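Local coordinates for RND efflux system, outer membrane lipoprotein, NodT family (Burkholderia mallei, PDB 6U94) that probably serves as the outer-membrane channel component of a tripartite efflux pump, letting exported compounds leave the cell, at residues A[55-58]-A[59-63]; A[280-283]-A[284-287]; A[428-431]-A[432-436]. All coordinates share one frame; numbering follows the deposited sequence.

Contact 1: residues A[55-58]-A[59-63]; sequences DAQL and QQLVA
Asp55 and Gln59 meet at the start of helix 56-67, where the backbone N of Gln59 donates to Asp55 O at 2.8 Å, an i to i+4 bond at the N-terminal end of the helix. Three more follow in step, from Gln60 N to Ala56 O, Leu61 N to Gln57 O and Val62 N to Leu58 O; the last is the straightest, with an N-H...O angle of 165°.

The side chain of Asp55 supplies the other kind of polar bond. As the N-cap residue it accepts from Leu58 N on OD2, at 3.2 Å, the N-H coming from above the carboxylate plane rather than within it. Aspartate suits this place because the N-H groups of the first turn have no carbonyl of a preceding helical turn to bond to, and its negative charge probably also offsets the partial positive charge at this helix end. This is a classical N-cap, and the other oxygen, OD1, makes a salt bridge to Arg264, joining the helix start to the loop after helix 253-256.

Among the glutamines, contact is looser. Gln57, bent at chi2 (58°), turns its amide toward that of Gln60, whose chain is extended, the two chains crossing at a slant; NE2 of Gln57 lies 3.4 Å from OE1 of Gln60, and the two amide planes are 29° apart. Gln59 instead runs its CG past Asp55 O at 3.3 Å, and its NE2 donates to Leu53 O.

Apolar contacts take the buried side. Leu58 CD1 approaches Val62 CG2 at 4.4 Å, one turn on, and Leu61 lays CG against Gln57 O. Branched aliphatic residues suit this side, where Leu58 and Val62 meet Leu53, Val62 also meets Val170 of helix 156-203, and Leu61 touches Tyr174 of that helix and Val255.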
loop_
_atom_site.group_PDB
_atom_site.type_symbol
_atom_site.label_atom_id
_atom_site.label_comp_id
_atom_site.label_asym_id
_atom_site.label_seq_id
_atom_site.Cartn_x
_atom_site.Cartn_y
_atom_site.Cartn_z
ATOM N N ASP A 55 10.781 11.884 -1.705
ATOM C CA ASP A 55 10.587 12.747 -2.864
ATOM C C ASP A 55 10.162 14.144 -2.425
ATOM O O ASP A 55 9.251 14.300 -1.606
ATOM C CB ASP A 55 9.546 12.143 -3.805
ATOM C CG ASP A 55 9.413 12.916 -5.098
ATOM O OD1 ASP A 55 10.422 13.035 -5.825
ATOM O OD2 ASP A 55 8.299 13.399 -5.391
ATOM N N ALA A 56 10.829 15.160 -2.980
ATOM C CA ALA A 56 10.562 16.536 -2.574
ATOM C C ALA A 56 9.130 16.942 -2.898
ATOM O O ALA A 56 8.459 17.582 -2.081
ATOM C CB ALA A 56 11.556 17.482 -3.250
ATOM N N GLN A 57 8.645 16.583 -4.089
ATOM C CA GLN A 57 7.273 16.920 -4.453
ATOM C C GLN A 57 6.275 16.221 -3.538
ATOM O O GLN A 57 5.290 16.827 -3.098
ATOM C CB GLN A 57 7.008 16.556 -5.913
ATOM C CG GLN A 57 5.620 16.935 -6.395
ATOM C CD GLN A 57 5.341 18.419 -6.243
ATOM O OE1 GLN A 57 5.955 19.250 -6.913
ATOM N NE2 GLN A 57 4.414 18.761 -5.352
ATOM N N LEU A 58 6.517 14.941 -3.238
ATOM C CA LEU A 58 5.649 14.218 -2.314
ATOM C C LEU A 58 5.667 14.857 -0.930
ATOM O O LEU A 58 4.625 14.965 -0.274
ATOM C CB LEU A 58 6.071 12.752 -2.240
ATOM C CG LEU A 58 5.326 11.893 -1.215
ATOM C CD1 LEU A 58 3.832 11.898 -1.491
ATOM C CD2 LEU A 58 5.862 10.477 -1.210
ATOM N N GLN A 59 6.845 15.296 -0.475
ATOM C CA GLN A 59 6.933 15.972 0.815
ATOM C C GLN A 59 6.101 17.246 0.827
ATOM O O GLN A 59 5.506 17.599 1.853
ATOM C CB GLN A 59 8.391 16.287 1.149
ATOM C CG GLN A 59 9.212 15.093 1.596
ATOM C CD GLN A 59 10.538 15.503 2.213
ATOM O OE1 GLN A 59 10.958 16.654 2.096
ATOM N NE2 GLN A 59 11.198 14.564 2.882
ATOM N N GLN A 60 6.050 17.953 -0.303
ATOM C CA GLN A 60 5.275 19.187 -0.371
ATOM C C GLN A 60 3.782 18.910 -0.234
ATOM O O GLN A 60 3.069 19.645 0.459
ATOM C CB GLN A 60 5.568 19.917 -1.680
ATOM C CG GLN A 60 4.767 21.192 -1.878
ATOM C CD GLN A 60 5.118 21.909 -3.168
ATOM O OE1 GLN A 60 5.944 21.435 -3.950
ATOM N NE2 GLN A 60 4.493 23.059 -3.395
ATOM N N LEU A 61 3.295 17.849 -0.881
ATOM C CA LEU A 61 1.871 17.535 -0.829
ATOM C C LEU A 61 1.435 17.163 0.583
ATOM O O LEU A 61 0.369 17.590 1.044
ATOM C CB LEU A 61 1.554 16.404 -1.806
ATOM C CG LEU A 61 1.764 16.753 -3.279
ATOM C CD1 LEU A 61 2.002 15.495 -4.094
ATOM C CD2 LEU A 61 0.568 17.528 -3.814
ATOM N N VAL A 62 2.243 16.364 1.283
ATOM C CA VAL A 62 1.898 15.948 2.640
ATOM C C VAL A 62 1.870 17.149 3.577
ATOM O O VAL A 62 0.978 17.273 4.427
ATOM C CB VAL A 62 2.878 14.865 3.125
ATOM C CG1 VAL A 62 2.728 14.630 4.618
ATOM C CG2 VAL A 62 2.643 13.577 2.363
ATOM N N ALA A 63 2.836 18.058 3.430
ATOM C CA ALA A 63 2.873 19.239 4.286
ATOM C C ALA A 63 1.632 20.100 4.090
ATOM O O ALA A 63 1.098 20.659 5.056
ATOM C CB ALA A 63 4.141 20.045 4.011
#

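Contact 2: residues A[280-283]-A[284-287]; sequences ERRP and DIMA
Arg282 and Asp284 form a side-on salt bridge just as helix 283-294 begins, and it is the tightly held part of the contact. NH2 of Arg282 donates to Asp284 OD2 at 2.7 Å, almost straight at 175°, while NE donates to OD1 at 3.0 Å. Each nitrogen thus has an oxygen of its own; OD1 uses its syn lone pair, and OD2 is met on its syn side. The guanidinium and carboxylate are nearly coplanar, 29° apart. The aspartate's CG sits between its backbone N and carbonyl carbon (chi1 51°), which directs the carboxylate back toward Arg282.

Backbone bonds add to this compact part. Arg282, at the N-cap position, offers its carbonyl to the helix: Met286 N binds Arg282 O at 2.9 Å, and Ile285 N adds a weak bond to the same oxygen. Pro283 suits the first turn, where a nitrogen without a hydrogen costs nothing, and its own carbonyl accepts from Ala287 N. Met286 packs CG 3.3 Å from Glu280 O and SD 3.6 Å from Arg281 O, and also touches Glu156, Glu157 and Arg160 of helix 156-203. Ile285 turns an apolar side to Thr370 and Ala374 of helix 362-415, while Pro283 and Asp284 lean on Phe133.

The side chains of Glu280 and Arg281 make the loose side, both pointing away from the helical turn. Glu280, partly exposed, makes a long, weak ion pair with Arg303, and Arg281 NH2 donates to Gly458 O.

NH1 of Arg282 also makes a salt bridge to Glu377 and a hydrogen bond to Ala454 O. Bonds from NE, NH1 and NH2 therefore hold the guanidinium's rotation, and two carboxylates beside one buried arginine probably favour the ionised forms of all three.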
loop_
_atom_site.group_PDB
_atom_site.type_symbol
_atom_site.label_atom_id
_atom_site.label_comp_id
_atom_site.label_asym_id
_atom_site.label_seq_id
_atom_site.Cartn_x
_atom_site.Cartn_y
_atom_site.Cartn_z
ATOM N N GLU A 280 4.828 1.012 20.236
ATOM C CA GLU A 280 4.197 1.743 21.329
ATOM C C GLU A 280 3.465 2.981 20.826
ATOM O O GLU A 280 2.529 3.452 21.482
ATOM C CB GLU A 280 5.239 2.135 22.376
ATOM C CG GLU A 280 5.864 0.966 23.118
ATOM C CD GLU A 280 7.137 1.348 23.846
ATOM O OE1 GLU A 280 7.534 2.532 23.777
ATOM O OE2 GLU A 280 7.744 0.466 24.485
ATOM N N ARG A 281 3.872 3.518 19.673
ATOM C CA ARG A 281 3.246 4.699 19.087
ATOM C C ARG A 281 2.027 4.371 18.234
ATOM O O ARG A 281 1.404 5.292 17.697
ATOM C CB ARG A 281 4.252 5.471 18.232
ATOM C CG ARG A 281 5.587 5.735 18.893
ATOM C CD ARG A 281 6.601 6.034 17.809
ATOM N NE ARG A 281 6.525 5.026 16.751
ATOM C CZ ARG A 281 6.990 5.191 15.516
ATOM N NH1 ARG A 281 7.568 6.332 15.167
ATOM N NH2 ARG A 281 6.869 4.214 14.627
ATOM N N ARG A 282 1.681 3.099 18.081
ATOM C CA ARG A 282 0.460 2.755 17.367
ATOM C C ARG A 282 -0.747 3.303 18.124
ATOM O O ARG A 282 -0.828 3.142 19.350
ATOM C CB ARG A 282 0.330 1.245 17.204
ATOM C CG ARG A 282 1.214 0.621 16.116
ATOM C CD ARG A 282 1.020 -0.881 16.085
ATOM N NE ARG A 282 -0.384 -1.247 15.916
ATOM C CZ ARG A 282 -0.889 -1.809 14.821
ATOM N NH1 ARG A 282 -0.098 -2.094 13.788
ATOM N NH2 ARG A 282 -2.184 -2.099 14.760
ATOM N N PRO A 283 -1.682 3.968 17.446
ATOM C CA PRO A 283 -2.859 4.491 18.158
ATOM C C PRO A 283 -3.666 3.435 18.902
ATOM O O PRO A 283 -4.277 3.763 19.926
ATOM C CB PRO A 283 -3.672 5.146 17.036
ATOM C CG PRO A 283 -2.629 5.585 16.063
ATOM C CD PRO A 283 -1.598 4.491 16.071
ATOM N N ASP A 284 -3.688 2.180 18.443
ATOM C CA ASP A 284 -4.449 1.171 19.172
ATOM C C ASP A 284 -3.704 0.643 20.389
ATOM O O ASP A 284 -4.342 0.136 21.320
ATOM C CB ASP A 284 -4.851 0.011 18.251
ATOM C CG ASP A 284 -3.681 -0.575 17.460
ATOM O OD1 ASP A 284 -2.547 -0.056 17.532
ATOM O OD2 ASP A 284 -3.911 -1.576 16.752
ATOM N N ILE A 285 -2.377 0.769 20.419
ATOM C CA ILE A 285 -1.645 0.389 21.621
ATOM C C ILE A 285 -1.621 1.538 22.628
ATOM O O ILE A 285 -1.665 1.307 23.840
ATOM C CB ILE A 285 -0.229 -0.095 21.260
ATOM C CG1 ILE A 285 -0.311 -1.389 20.446
ATOM C CG2 ILE A 285 0.620 -0.313 22.516
ATOM C CD1 ILE A 285 1.027 -2.039 20.202
ATOM N N MET A 286 -1.560 2.786 22.147
ATOM C CA MET A 286 -1.665 3.943 23.037
ATOM C C MET A 286 -2.987 3.934 23.792
ATOM O O MET A 286 -3.020 4.119 25.014
ATOM C CB MET A 286 -1.521 5.239 22.238
ATOM C CG MET A 286 -0.192 5.405 21.518
ATOM S SD MET A 286 -0.162 6.897 20.502
ATOM C CE MET A 286 -0.410 8.148 21.763
ATOM N N ALA A 287 -4.090 3.710 23.077
ATOM C CA ALA A 287 -5.395 3.670 23.727
ATOM C C ALA A 287 -5.492 2.497 24.695
ATOM O O ALA A 287 -6.081 2.620 25.775
ATOM C CB ALA A 287 -6.502 3.593 22.677
#

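Contact 3: residues A[428-431]-A[432-436]; sequences RQLF and AAQQL
Leu430 O accepts the shortest backbone hydrogen bond of this helical stretch, from Gln434 N at 2.9 Å, with the donor nearly in line with the carbonyl. The same oxygen is brushed by the aliphatic part of the Gln434 side chain, whose CG lies 3.2 Å away. That chain is extended beyond CG and passes Leu430 obliquely, its CD 4.0 Å from Leu430 CG, so glutamine here offers methylenes to a leucine while its amide end stays near the edge of the Phe431 ring.

Phe431 has its CG anti to the backbone N (chi1 -179°), which carries the ring outward from the helix, beside the carbonyl carbon, where the Gln435 side chain, one turn on, can cover it. The amide group of Gln435 lies over one ring face, the two planes 29° apart; which amide atom leads there is doubtful, since the group is probably turned over. Phe431 also meets Leu186 and Thr190 of helix 156-203, and Leu186 touches Gln434 and Gln435 too, so these residues share one neighbouring helix.

Another neighbour is served by small residues. Ala433, buried, puts its CB 3.4 Å from Gln429 O and meets Gln395 and Ile399 of helix 362-415, its small side chain suiting close approach. Exposed Arg428 reaches back to Asp425 in a salt bridge.

Large apolar or amide groups facing one partner helix and an alanine facing another are consistent with the long helical bundle of the outer membrane efflux protein family.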
loop_
_atom_site.group_PDB
_atom_site.type_symbol
_atom_site.label_atom_id
_atom_site.label_comp_id
_atom_site.label_asym_id
_atom_site.label_seq_id
_atom_site.Cartn_x
_atom_site.Cartn_y
_atom_site.Cartn_z
ATOM N N ARG A 428 0.449 -9.115 -28.017
ATOM C CA ARG A 428 -0.666 -9.023 -27.082
ATOM C C ARG A 428 -0.268 -9.516 -25.696
ATOM O O ARG A 428 -0.700 -8.954 -24.680
ATOM C CB ARG A 428 -1.855 -9.812 -27.632
ATOM C CG ARG A 428 -2.576 -10.678 -26.617
ATOM C CD ARG A 428 -3.600 -11.583 -27.284
ATOM N NE ARG A 428 -3.070 -12.915 -27.562
ATOM C CZ ARG A 428 -3.804 -13.926 -28.015
ATOM N NH1 ARG A 428 -5.099 -13.757 -28.242
ATOM N NH2 ARG A 428 -3.246 -15.107 -28.239
ATOM N N GLN A 429 0.562 -10.561 -25.630
ATOM C CA GLN A 429 1.058 -11.021 -24.338
ATOM C C GLN A 429 2.087 -10.059 -23.763
ATOM O O GLN A 429 2.153 -9.881 -22.541
ATOM C CB GLN A 429 1.663 -12.419 -24.467
ATOM C CG GLN A 429 0.653 -13.519 -24.716
ATOM C CD GLN A 429 1.287 -14.896 -24.684
ATOM O OE1 GLN A 429 2.389 -15.071 -24.163
ATOM N NE2 GLN A 429 0.596 -15.881 -25.246
ATOM N N LEU A 430 2.897 -9.435 -24.621
ATOM C CA LEU A 430 3.907 -8.498 -24.140
ATOM C C LEU A 430 3.259 -7.263 -23.524
ATOM O O LEU A 430 3.628 -6.839 -22.422
ATOM C CB LEU A 430 4.841 -8.105 -25.285
ATOM C CG LEU A 430 5.887 -7.027 -24.991
ATOM C CD1 LEU A 430 6.857 -7.491 -23.918
ATOM C CD2 LEU A 430 6.632 -6.647 -26.261
ATOM N N PHE A 431 2.279 -6.679 -24.221
ATOM C CA PHE A 431 1.615 -5.484 -23.713
ATOM C C PHE A 431 0.857 -5.770 -22.422
ATOM O O PHE A 431 0.798 -4.911 -21.534
ATOM C CB PHE A 431 0.676 -4.919 -24.782
ATOM C CG PHE A 431 -0.041 -3.673 -24.362
ATOM C CD1 PHE A 431 0.652 -2.616 -23.798
ATOM C CD2 PHE A 431 -1.409 -3.550 -24.545
ATOM C CE1 PHE A 431 -0.008 -1.462 -23.408
ATOM C CE2 PHE A 431 -2.075 -2.398 -24.162
ATOM C CZ PHE A 431 -1.373 -1.353 -23.593
ATOM N N ALA A 432 0.284 -6.967 -22.290
ATOM C CA ALA A 432 -0.385 -7.320 -21.043
ATOM C C ALA A 432 0.618 -7.465 -19.906
ATOM O O ALA A 432 0.341 -7.066 -18.767
ATOM C CB ALA A 432 -1.187 -8.608 -21.220
ATOM N N ALA A 433 1.795 -8.021 -20.201
ATOM C CA ALA A 433 2.803 -8.205 -19.163
ATOM C C ALA A 433 3.431 -6.884 -18.745
ATOM O O ALA A 433 3.798 -6.717 -17.576
ATOM C CB ALA A 433 3.880 -9.176 -19.644
ATOM N N GLN A 434 3.568 -5.937 -19.679
ATOM C CA GLN A 434 4.150 -4.644 -19.339
ATOM C C GLN A 434 3.217 -3.837 -18.444
ATOM O O GLN A 434 3.676 -3.107 -17.559
ATOM C CB GLN A 434 4.483 -3.868 -20.611
ATOM C CG GLN A 434 5.571 -4.507 -21.461
ATOM C CD GLN A 434 5.833 -3.742 -22.740
ATOM O OE1 GLN A 434 4.914 -3.464 -23.513
ATOM N NE2 GLN A 434 7.093 -3.389 -22.969
ATOM N N GLN A 435 1.906 -3.948 -18.666
ATOM C CA GLN A 435 0.954 -3.291 -17.777
ATOM C C GLN A 435 0.996 -3.905 -16.384
ATOM O O GLN A 435 0.982 -3.181 -15.383
ATOM C CB GLN A 435 -0.454 -3.376 -18.361
ATOM C CG GLN A 435 -0.627 -2.633 -19.674
ATOM C CD GLN A 435 -1.933 -2.970 -20.366
ATOM O OE1 GLN A 435 -1.953 -3.720 -21.343
ATOM N NE2 GLN A 435 -3.032 -2.415 -19.865
ATOM N N LEU A 436 1.066 -5.237 -16.302
ATOM C CA LEU A 436 1.113 -5.896 -15.002
ATOM C C LEU A 436 2.352 -5.505 -14.212
ATOM O O LEU A 436 2.306 -5.456 -12.980
ATOM C CB LEU A 436 1.065 -7.414 -15.175
ATOM C CG LEU A 436 -0.275 -8.089 -14.889
ATOM C CD1 LEU A 436 -0.097 -9.591 -14.746
ATOM C CD2 LEU A 436 -0.908 -7.496 -13.640
#

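Following the chain from the N terminus, contact 1 comes first, at the start of helix 56-67, then contact 2 at the start of helix 283-294, and last contact 3 within helix 421-454. Each is a local contact within one continuous stretch, closing no long loop, so the three stand in series, none enclosing or crossing another. Contacts 1 and 2 begin short helices, whereas contact 3 lies inside a long one. None touches another: contacts 2 and 3, on opposite sides of the chain's centre, have centres about 43 Å apart. Helix 156-203 runs past all three, and helix 362-415 meets contacts 2 and 3, so these long helices are common neighbours of the separate contacts.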